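Local atomic coordinates of putative diflavin flavoprotein A 5 (Nostoc sp. PCC 7120, PDB entry 4FEK), a protein that probably transfers electrons from NADH to oxygen, reducing it to water; the fragment modelled here is its N-terminal metallo-beta-lactamase-like domain. Residues Asn44-Glu49 and Ile169-Lys174; Leu80-Leu85 and Glu136-Gly141; Tyr199-Leu204 and Gln244-Trp249. One frame throughout, in Å; residues are numbered along the deposited sequence.

Contact 1: Asn44-Glu49 and Ile169-Lys174; sequences NSYVIE and ILYTDK. With PO4 (phosphate ion), chain E.
Y171 drives the edge of its ring against one face of Y46, a T-shaped aromatic pair with centroids 5.2 Å apart and planes at 73°. Y171 CE1 lies 3.5 Å from Y46 CG, and Y171 CD1 sits over the rim of the Y46 ring. The hydroxyl end of Y171 runs up to I48, which approaches from the opposite direction; I48 CD1 is 3.6 Å from Y171 OH and 3.9 Å from Y171 CZ. With CG anti to its carbonyl carbon (chi1 -61°) and chi2 at -91°, Y46 turns its ring face to the Y171 edge and sends OH on to a hydrogen bond with V229 O. I169 CG2 covers part of one Y171 face, 3.5 Å above the plane. K174 NZ donates to O4 of a phosphate, probably from the crystallisation liquor, at 2.8 Å, and also hydrogen-bonds H231 NE2. D173 OD2 hydrogen-bonds H87 ND1, helping to orient H87, whose NE2 reaches the same ion along with S89, N91 and R92. The tyrosine pair lies between the two sheets of the metallo-beta-lactamase fold: strand 41-49 is flanked by 18-25 and 53-56 in one, strand 169-173 by 160-164 and 226-229 in the other.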
# COMPACT_ATOMS: atom_id res chain seq x y z
N ASN A 44 -0.07 -2.68 -6.19
CA ASN A 44 0.25 -1.31 -6.56
C ASN A 44 1.39 -0.71 -5.74
O ASN A 44 1.38 -0.75 -4.52
CB ASN A 44 -0.99 -0.42 -6.46
CG ASN A 44 -2.19 -1.00 -7.20
OD1 ASN A 44 -2.04 -1.69 -8.21
ND2 ASN A 44 -3.39 -0.74 -6.68
N SER A 45 2.38 -0.15 -6.42
CA SER A 45 3.47 0.52 -5.75
C SER A 45 3.48 1.95 -6.30
O SER A 45 2.96 2.21 -7.38
CB SER A 45 4.80 -0.20 -6.07
OG SER A 45 5.87 0.35 -5.33
N TYR A 46 4.06 2.87 -5.55
CA TYR A 46 3.98 4.27 -5.94
C TYR A 46 5.35 4.93 -5.85
O TYR A 46 6.21 4.48 -5.10
CB TYR A 46 2.99 5.02 -5.03
CG TYR A 46 1.60 4.45 -5.12
CD1 TYR A 46 0.69 4.95 -6.04
CD2 TYR A 46 1.21 3.36 -4.33
CE1 TYR A 46 -0.61 4.40 -6.15
CE2 TYR A 46 -0.06 2.81 -4.44
CZ TYR A 46 -0.96 3.33 -5.34
OH TYR A 46 -2.23 2.77 -5.43
N VAL A 47 5.55 6.00 -6.63
CA VAL A 47 6.81 6.76 -6.63
C VAL A 47 6.45 8.23 -6.50
O VAL A 47 5.63 8.74 -7.27
CB VAL A 47 7.60 6.58 -7.95
CG1 VAL A 47 8.94 7.29 -7.85
CG2 VAL A 47 7.78 5.09 -8.26
N ILE A 48 6.99 8.90 -5.49
CA ILE A 48 6.84 10.35 -5.37
C ILE A 48 8.22 10.99 -5.55
O ILE A 48 9.17 10.68 -4.83
CB ILE A 48 6.28 10.78 -3.99
CG1 ILE A 48 4.94 10.09 -3.70
CG2 ILE A 48 6.14 12.30 -3.93
CD1 ILE A 48 4.58 10.10 -2.20
N GLU A 49 8.32 11.91 -6.51
CA GLU A 49 9.61 12.53 -6.79
C GLU A 49 9.61 14.00 -6.41
O GLU A 49 9.16 14.83 -7.20
CB GLU A 49 9.95 12.43 -8.28
CG GLU A 49 10.28 11.04 -8.76
CD GLU A 49 10.62 11.02 -10.25
OE1 GLU A 49 10.60 12.11 -10.88
OE2 GLU A 49 10.90 9.92 -10.78
N ILE A 169 -3.18 12.69 -1.44
CA ILE A 169 -3.33 11.27 -1.68
C ILE A 169 -3.01 10.55 -0.37
O ILE A 169 -2.03 10.84 0.31
CB ILE A 169 -2.38 10.76 -2.79
CG1 ILE A 169 -2.79 11.32 -4.18
CG2 ILE A 169 -2.39 9.25 -2.85
CD1 ILE A 169 -1.81 10.89 -5.31
N LEU A 170 -3.87 9.60 -0.01
CA LEU A 170 -3.61 8.75 1.14
C LEU A 170 -3.23 7.36 0.64
O LEU A 170 -4.01 6.72 -0.09
CB LEU A 170 -4.87 8.70 2.01
CG LEU A 170 -4.73 7.84 3.26
CD1 LEU A 170 -3.71 8.49 4.18
CD2 LEU A 170 -6.10 7.71 3.97
N TYR A 171 -2.05 6.90 1.04
CA TYR A 171 -1.53 5.58 0.65
C TYR A 171 -1.98 4.61 1.74
O TYR A 171 -1.55 4.72 2.89
CB TYR A 171 0.00 5.63 0.53
CG TYR A 171 0.42 6.62 -0.58
CD1 TYR A 171 0.58 6.18 -1.90
CD2 TYR A 171 0.57 7.98 -0.31
CE1 TYR A 171 0.92 7.07 -2.91
CE2 TYR A 171 0.90 8.90 -1.34
CZ TYR A 171 1.07 8.42 -2.63
OH TYR A 171 1.39 9.30 -3.65
N THR A 172 -2.87 3.69 1.39
CA THR A 172 -3.62 2.93 2.39
C THR A 172 -3.26 1.46 2.40
O THR A 172 -3.78 0.71 3.24
CB THR A 172 -5.15 3.06 2.20
OG1 THR A 172 -5.55 2.46 0.95
CG2 THR A 172 -5.60 4.50 2.25
N ASP A 173 -2.39 1.05 1.46
CA ASP A 173 -1.88 -0.33 1.39
C ASP A 173 -3.05 -1.32 1.41
O ASP A 173 -3.87 -1.30 0.50
CB ASP A 173 -0.93 -0.58 2.58
CG ASP A 173 -0.14 -1.88 2.45
OD1 ASP A 173 -0.17 -2.52 1.37
OD2 ASP A 173 0.52 -2.26 3.45
N LYS A 174 -3.15 -2.16 2.45
CA LYS A 174 -4.23 -3.16 2.50
C LYS A 174 -5.63 -2.60 2.65
O LYS A 174 -6.60 -3.29 2.37
CB LYS A 174 -3.98 -4.20 3.62
CG LYS A 174 -2.77 -5.08 3.41
CD LYS A 174 -2.92 -5.98 2.18
CE LYS A 174 -1.65 -6.82 1.95
NZ LYS A 174 -1.83 -7.89 0.93
P PO4 E . 1.43 -9.85 1.45
O1 PO4 E . 2.90 -9.54 1.12
O2 PO4 E . 1.26 -11.33 1.37
O3 PO4 E . 1.21 -9.36 2.86
O4 PO4 E . 0.57 -9.15 0.43

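Contact 2: Leu80-Leu85 and Glu136-Gly141; sequences LDYVIL and ETLDLG
Y82 and L138 meet from strands 80-84 and 138-139, which belong to different sheets and share no direct hydrogen bond, so side chains and one water span the interval. The L138 isobutyl group lies over one face of the Y82 ring. Its CD2 stands 3.9 Å from the ring centroid, 13° off the normal, which meets the geometry of a CH-pi contact. The other methyl, CD1, reaches the phenol end, 3.6 Å from Y82 CZ. A chi1 of 179° carries L138 CG toward the ring, and chi2 sets CD2 over its middle and CD1 near the hydroxyl. L140 adds a looser contact, its CD1 coming 4.0 Å from Y82 CD2 as the two side chains run past each other, headed opposite ways. In the metallo-beta-lactamase fold two sheets pack face to face, and this contact joins an inner strand of one, placed between 53-56 and 107-111, to an outermost strand of the other. The next strand there, 145-150, supplies F148 against L138 and L146 against I84. At the polar end of the ring, a water donates to D139 O (2.9 Å from the water O) and is hydrogen-bonded to Y82 OH at 3.2 Å. As strand 138-139 gives way to a turn, D139 OD1 accepts from G141 N at 2.7 Å, an Asx turn whose donor sits 57° out of the carboxylate plane.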
# COMPACT_ATOMS: atom_id res chain seq x y z
N LEU A 80 17.31 7.07 -5.37
CA LEU A 80 16.24 6.63 -4.50
C LEU A 80 16.65 6.89 -3.04
O LEU A 80 17.75 6.54 -2.63
CB LEU A 80 15.98 5.15 -4.75
CG LEU A 80 14.95 4.42 -3.90
CD1 LEU A 80 13.63 5.20 -3.85
CD2 LEU A 80 14.75 3.02 -4.48
N ASP A 81 15.75 7.50 -2.27
CA ASP A 81 16.06 7.88 -0.88
C ASP A 81 15.33 7.00 0.14
O ASP A 81 15.93 6.54 1.14
CB ASP A 81 15.67 9.34 -0.63
CG ASP A 81 16.43 10.32 -1.53
OD1 ASP A 81 17.59 10.63 -1.19
OD2 ASP A 81 15.88 10.76 -2.57
N TYR A 82 14.05 6.77 -0.11
CA TYR A 82 13.19 6.11 0.86
C TYR A 82 12.35 5.02 0.22
O TYR A 82 11.89 5.13 -0.93
CB TYR A 82 12.25 7.11 1.57
CG TYR A 82 12.98 8.24 2.26
CD1 TYR A 82 13.69 8.03 3.43
CD2 TYR A 82 12.94 9.52 1.74
CE1 TYR A 82 14.36 9.07 4.06
CE2 TYR A 82 13.61 10.56 2.36
CZ TYR A 82 14.31 10.33 3.51
OH TYR A 82 14.97 11.38 4.11
N VAL A 83 12.17 3.95 0.98
CA VAL A 83 11.23 2.87 0.66
C VAL A 83 10.25 2.85 1.86
O VAL A 83 10.64 2.52 2.98
CB VAL A 83 11.95 1.51 0.52
CG1 VAL A 83 10.94 0.40 0.28
CG2 VAL A 83 12.97 1.56 -0.65
N ILE A 84 9.00 3.22 1.61
CA ILE A 84 7.99 3.26 2.68
C ILE A 84 7.12 2.00 2.66
O ILE A 84 6.62 1.59 1.60
CB ILE A 84 7.13 4.51 2.57
CG1 ILE A 84 8.02 5.76 2.72
CG2 ILE A 84 5.97 4.48 3.60
CD1 ILE A 84 7.42 7.03 2.18
N LEU A 85 6.94 1.39 3.83
CA LEU A 85 6.21 0.13 3.96
C LEU A 85 4.87 0.35 4.64
O LEU A 85 4.81 0.86 5.76
CB LEU A 85 7.02 -0.85 4.79
CG LEU A 85 8.44 -1.14 4.30
CD1 LEU A 85 9.00 -2.28 5.12
CD2 LEU A 85 8.38 -1.50 2.83
N GLU A 136 6.19 12.75 13.74
CA GLU A 136 7.13 13.34 12.81
C GLU A 136 6.68 13.18 11.37
O GLU A 136 5.98 12.23 11.02
CB GLU A 136 8.53 12.74 12.99
CG GLU A 136 9.18 13.13 14.31
CD GLU A 136 9.36 14.64 14.45
OE1 GLU A 136 9.62 15.32 13.42
OE2 GLU A 136 9.25 15.15 15.59
N THR A 137 7.07 14.13 10.54
CA THR A 137 6.77 14.07 9.12
C THR A 137 8.05 13.85 8.33
O THR A 137 9.15 13.93 8.87
CB THR A 137 6.05 15.33 8.63
OG1 THR A 137 6.86 16.48 8.90
CG2 THR A 137 4.70 15.48 9.34
N LEU A 138 7.89 13.55 7.04
CA LEU A 138 9.01 13.38 6.15
C LEU A 138 8.84 14.30 4.95
O LEU A 138 7.91 14.14 4.15
CB LEU A 138 9.10 11.92 5.69
CG LEU A 138 10.23 11.57 4.71
CD1 LEU A 138 11.60 11.76 5.34
CD2 LEU A 138 10.04 10.15 4.20
N ASP A 139 9.73 15.28 4.83
CA ASP A 139 9.64 16.23 3.73
C ASP A 139 10.45 15.74 2.53
O ASP A 139 11.68 15.61 2.60
CB ASP A 139 10.09 17.62 4.18
CG ASP A 139 9.92 18.68 3.09
OD1 ASP A 139 9.26 18.41 2.07
OD2 ASP A 139 10.43 19.80 3.29
N LEU A 140 9.76 15.46 1.43
CA LEU A 140 10.40 15.08 0.18
C LEU A 140 10.81 16.31 -0.64
O LEU A 140 11.48 16.20 -1.68
CB LEU A 140 9.45 14.21 -0.64
CG LEU A 140 9.56 12.68 -0.56
CD1 LEU A 140 10.12 12.23 0.75
CD2 LEU A 140 8.23 11.99 -0.88
N GLY A 141 10.36 17.49 -0.19
CA GLY A 141 10.60 18.73 -0.92
C GLY A 141 9.48 19.03 -1.89
O GLY A 141 8.60 18.19 -2.13
O HOH W 1 13.96 14.44 3.90

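Contact 3: Tyr199-Leu204 and Gln244-Trp249; sequences YYFNCL and QAYADW
F201 carries the contact between helices 194-205 and 239-258, its ring meeting Y246 with an edge and W249 with a face. Starting at the root, F201 CB lies 3.7 Å from W249 CE3, the two rings set obliquely. CG meets the same indole atom at 3.6 Å. CD2 stands 3.5 Å above the Y246 plane, over its centre, making a T-shaped pair with the F201 edge toward the Y246 face (planes at 81°); CE2 continues that side, near Y246 CD2 and Y246 O. On the other side CD1 also faces W249 CB, CE1 lies 3.5 Å from W249 CB, and CZ at the tip is 3.6 Å from that methylene, which covers the rim of one F201 face in a CH-pi contact. An anti chi1 (-180°), on a residue whose CB already faces the partner helix, extends the ring toward Y246 and W249. Beside them, Y246 OH comes 3.8 Å from Y200 CD1, while Y200 OH probably hydrogen-bonds to the carbonyl O of K174. The short helix segments approach to 11.3 Å and cross at -44°. F201, Y246 and W249 form an aromatic cluster centred on F201, by which helix 239-258 packs on helix 194-205, with helix 209-219 reaching Y246 through V212 and L216.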
# COMPACT_ATOMS: atom_id res chain seq x y z
N TYR A 199 -16.34 -8.04 -1.20
CA TYR A 199 -15.76 -9.36 -0.96
C TYR A 199 -14.39 -9.22 -0.29
O TYR A 199 -14.03 -9.99 0.60
CB TYR A 199 -15.65 -10.13 -2.29
CG TYR A 199 -15.15 -11.54 -2.11
CD1 TYR A 199 -15.93 -12.48 -1.45
CD2 TYR A 199 -13.88 -11.92 -2.57
CE1 TYR A 199 -15.48 -13.78 -1.26
CE2 TYR A 199 -13.42 -13.22 -2.39
CZ TYR A 199 -14.23 -14.15 -1.73
OH TYR A 199 -13.79 -15.44 -1.52
N TYR A 200 -13.63 -8.22 -0.73
CA TYR A 200 -12.32 -7.94 -0.17
C TYR A 200 -12.45 -7.59 1.31
O TYR A 200 -11.70 -8.12 2.13
CB TYR A 200 -11.67 -6.81 -0.97
CG TYR A 200 -10.26 -6.44 -0.57
CD1 TYR A 200 -10.04 -5.59 0.50
CD2 TYR A 200 -9.15 -6.91 -1.30
CE1 TYR A 200 -8.78 -5.19 0.86
CE2 TYR A 200 -7.83 -6.50 -0.94
CZ TYR A 200 -7.67 -5.65 0.14
OH TYR A 200 -6.42 -5.25 0.54
N PHE A 201 -13.39 -6.71 1.64
CA PHE A 201 -13.65 -6.35 3.03
C PHE A 201 -13.97 -7.62 3.86
O PHE A 201 -13.38 -7.85 4.91
CB PHE A 201 -14.82 -5.38 3.14
CG PHE A 201 -15.14 -4.98 4.56
CD1 PHE A 201 -15.99 -5.76 5.35
CD2 PHE A 201 -14.60 -3.81 5.09
CE1 PHE A 201 -16.26 -5.39 6.65
CE2 PHE A 201 -14.88 -3.43 6.39
CZ PHE A 201 -15.71 -4.21 7.17
N ASN A 202 -14.90 -8.43 3.37
CA ASN A 202 -15.30 -9.65 4.05
C ASN A 202 -14.19 -10.68 4.23
O ASN A 202 -14.16 -11.37 5.25
CB ASN A 202 -16.52 -10.26 3.38
CG ASN A 202 -17.78 -9.42 3.62
OD1 ASN A 202 -17.92 -8.79 4.65
ND2 ASN A 202 -18.70 -9.43 2.66
N CYS A 203 -13.29 -10.76 3.24
CA CYS A 203 -12.16 -11.68 3.33
C CYS A 203 -11.10 -11.18 4.29
O CYS A 203 -10.64 -11.94 5.15
CB CYS A 203 -11.48 -11.88 1.95
SG CYS A 203 -12.40 -12.90 0.86
N LEU A 204 -10.71 -9.91 4.15
CA LEU A 204 -9.51 -9.39 4.81
C LEU A 204 -9.69 -8.36 5.94
O LEU A 204 -8.80 -8.17 6.76
CB LEU A 204 -8.63 -8.74 3.75
CG LEU A 204 -8.14 -9.63 2.62
CD1 LEU A 204 -7.32 -8.82 1.63
CD2 LEU A 204 -7.29 -10.77 3.20
N GLN A 244 -17.88 5.27 3.50
CA GLN A 244 -19.14 5.08 4.21
C GLN A 244 -19.49 3.60 4.32
O GLN A 244 -19.93 3.12 5.37
CB GLN A 244 -20.28 5.83 3.54
CG GLN A 244 -21.60 5.67 4.28
CD GLN A 244 -21.52 6.09 5.75
OE1 GLN A 244 -21.76 5.28 6.66
NE2 GLN A 244 -21.18 7.36 5.98
N ALA A 245 -19.29 2.87 3.22
CA ALA A 245 -19.51 1.43 3.20
C ALA A 245 -18.66 0.67 4.22
O ALA A 245 -19.17 -0.20 4.92
CB ALA A 245 -19.32 0.86 1.80
N TYR A 246 -17.36 0.99 4.29
CA TYR A 246 -16.48 0.40 5.30
C TYR A 246 -17.01 0.62 6.72
O TYR A 246 -16.96 -0.27 7.58
CB TYR A 246 -15.04 0.93 5.18
CG TYR A 246 -14.12 0.00 4.40
CD1 TYR A 246 -14.45 -0.41 3.11
CD2 TYR A 246 -12.92 -0.44 4.94
CE1 TYR A 246 -13.61 -1.28 2.40
CE2 TYR A 246 -12.07 -1.29 4.22
CZ TYR A 246 -12.42 -1.70 2.96
OH TYR A 246 -11.59 -2.56 2.28
N ALA A 247 -17.49 1.83 6.97
CA ALA A 247 -18.09 2.16 8.25
C ALA A 247 -19.35 1.31 8.49
O ALA A 247 -19.50 0.72 9.57
CB ALA A 247 -18.43 3.65 8.29
N ASP A 248 -20.23 1.23 7.49
CA ASP A 248 -21.46 0.44 7.66
C ASP A 248 -21.16 -1.06 7.82
O ASP A 248 -21.70 -1.71 8.70
CB ASP A 248 -22.43 0.65 6.50
CG ASP A 248 -22.90 2.10 6.38
OD1 ASP A 248 -22.81 2.85 7.38
OD2 ASP A 248 -23.34 2.47 5.28
N TRP A 249 -20.32 -1.59 6.94
CA TRP A 249 -19.91 -2.98 7.00
C TRP A 249 -19.24 -3.31 8.34
O TRP A 249 -19.47 -4.38 8.90
CB TRP A 249 -18.97 -3.33 5.84
CG TRP A 249 -19.58 -3.20 4.46
CD1 TRP A 249 -20.91 -3.27 4.13
CD2 TRP A 249 -18.88 -2.97 3.23
NE1 TRP A 249 -21.07 -3.10 2.78
CE2 TRP A 249 -19.84 -2.92 2.20
CE3 TRP A 249 -17.52 -2.83 2.91
CZ2 TRP A 249 -19.48 -2.71 0.87
CZ3 TRP A 249 -17.17 -2.62 1.58
CH2 TRP A 249 -18.15 -2.57 0.58

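How the contacts relate
Contacts 1 and 2 both join the two sheets of the fold. The centre of contact 1 lies about 6 Å from the chain centre and is the deeper; that of contact 2, about 15 Å out, pairs an inner strand with an outermost one and has a water at its polar end. I48 CG2 and L140 CD2, 3.7 Å apart, join the two by packing at one point. Contact 3 instead packs two helices, its centre about 17 Å from that of the chain, opposite contact 2; though peripheral, its touching residues are mostly buried. It meets contact 1 where K174 O and Y200 OH lie 2.7 Å apart. Tyrosine serves in all three, against aromatic rings in contacts 1 and 3 but leucine methyls in contact 2.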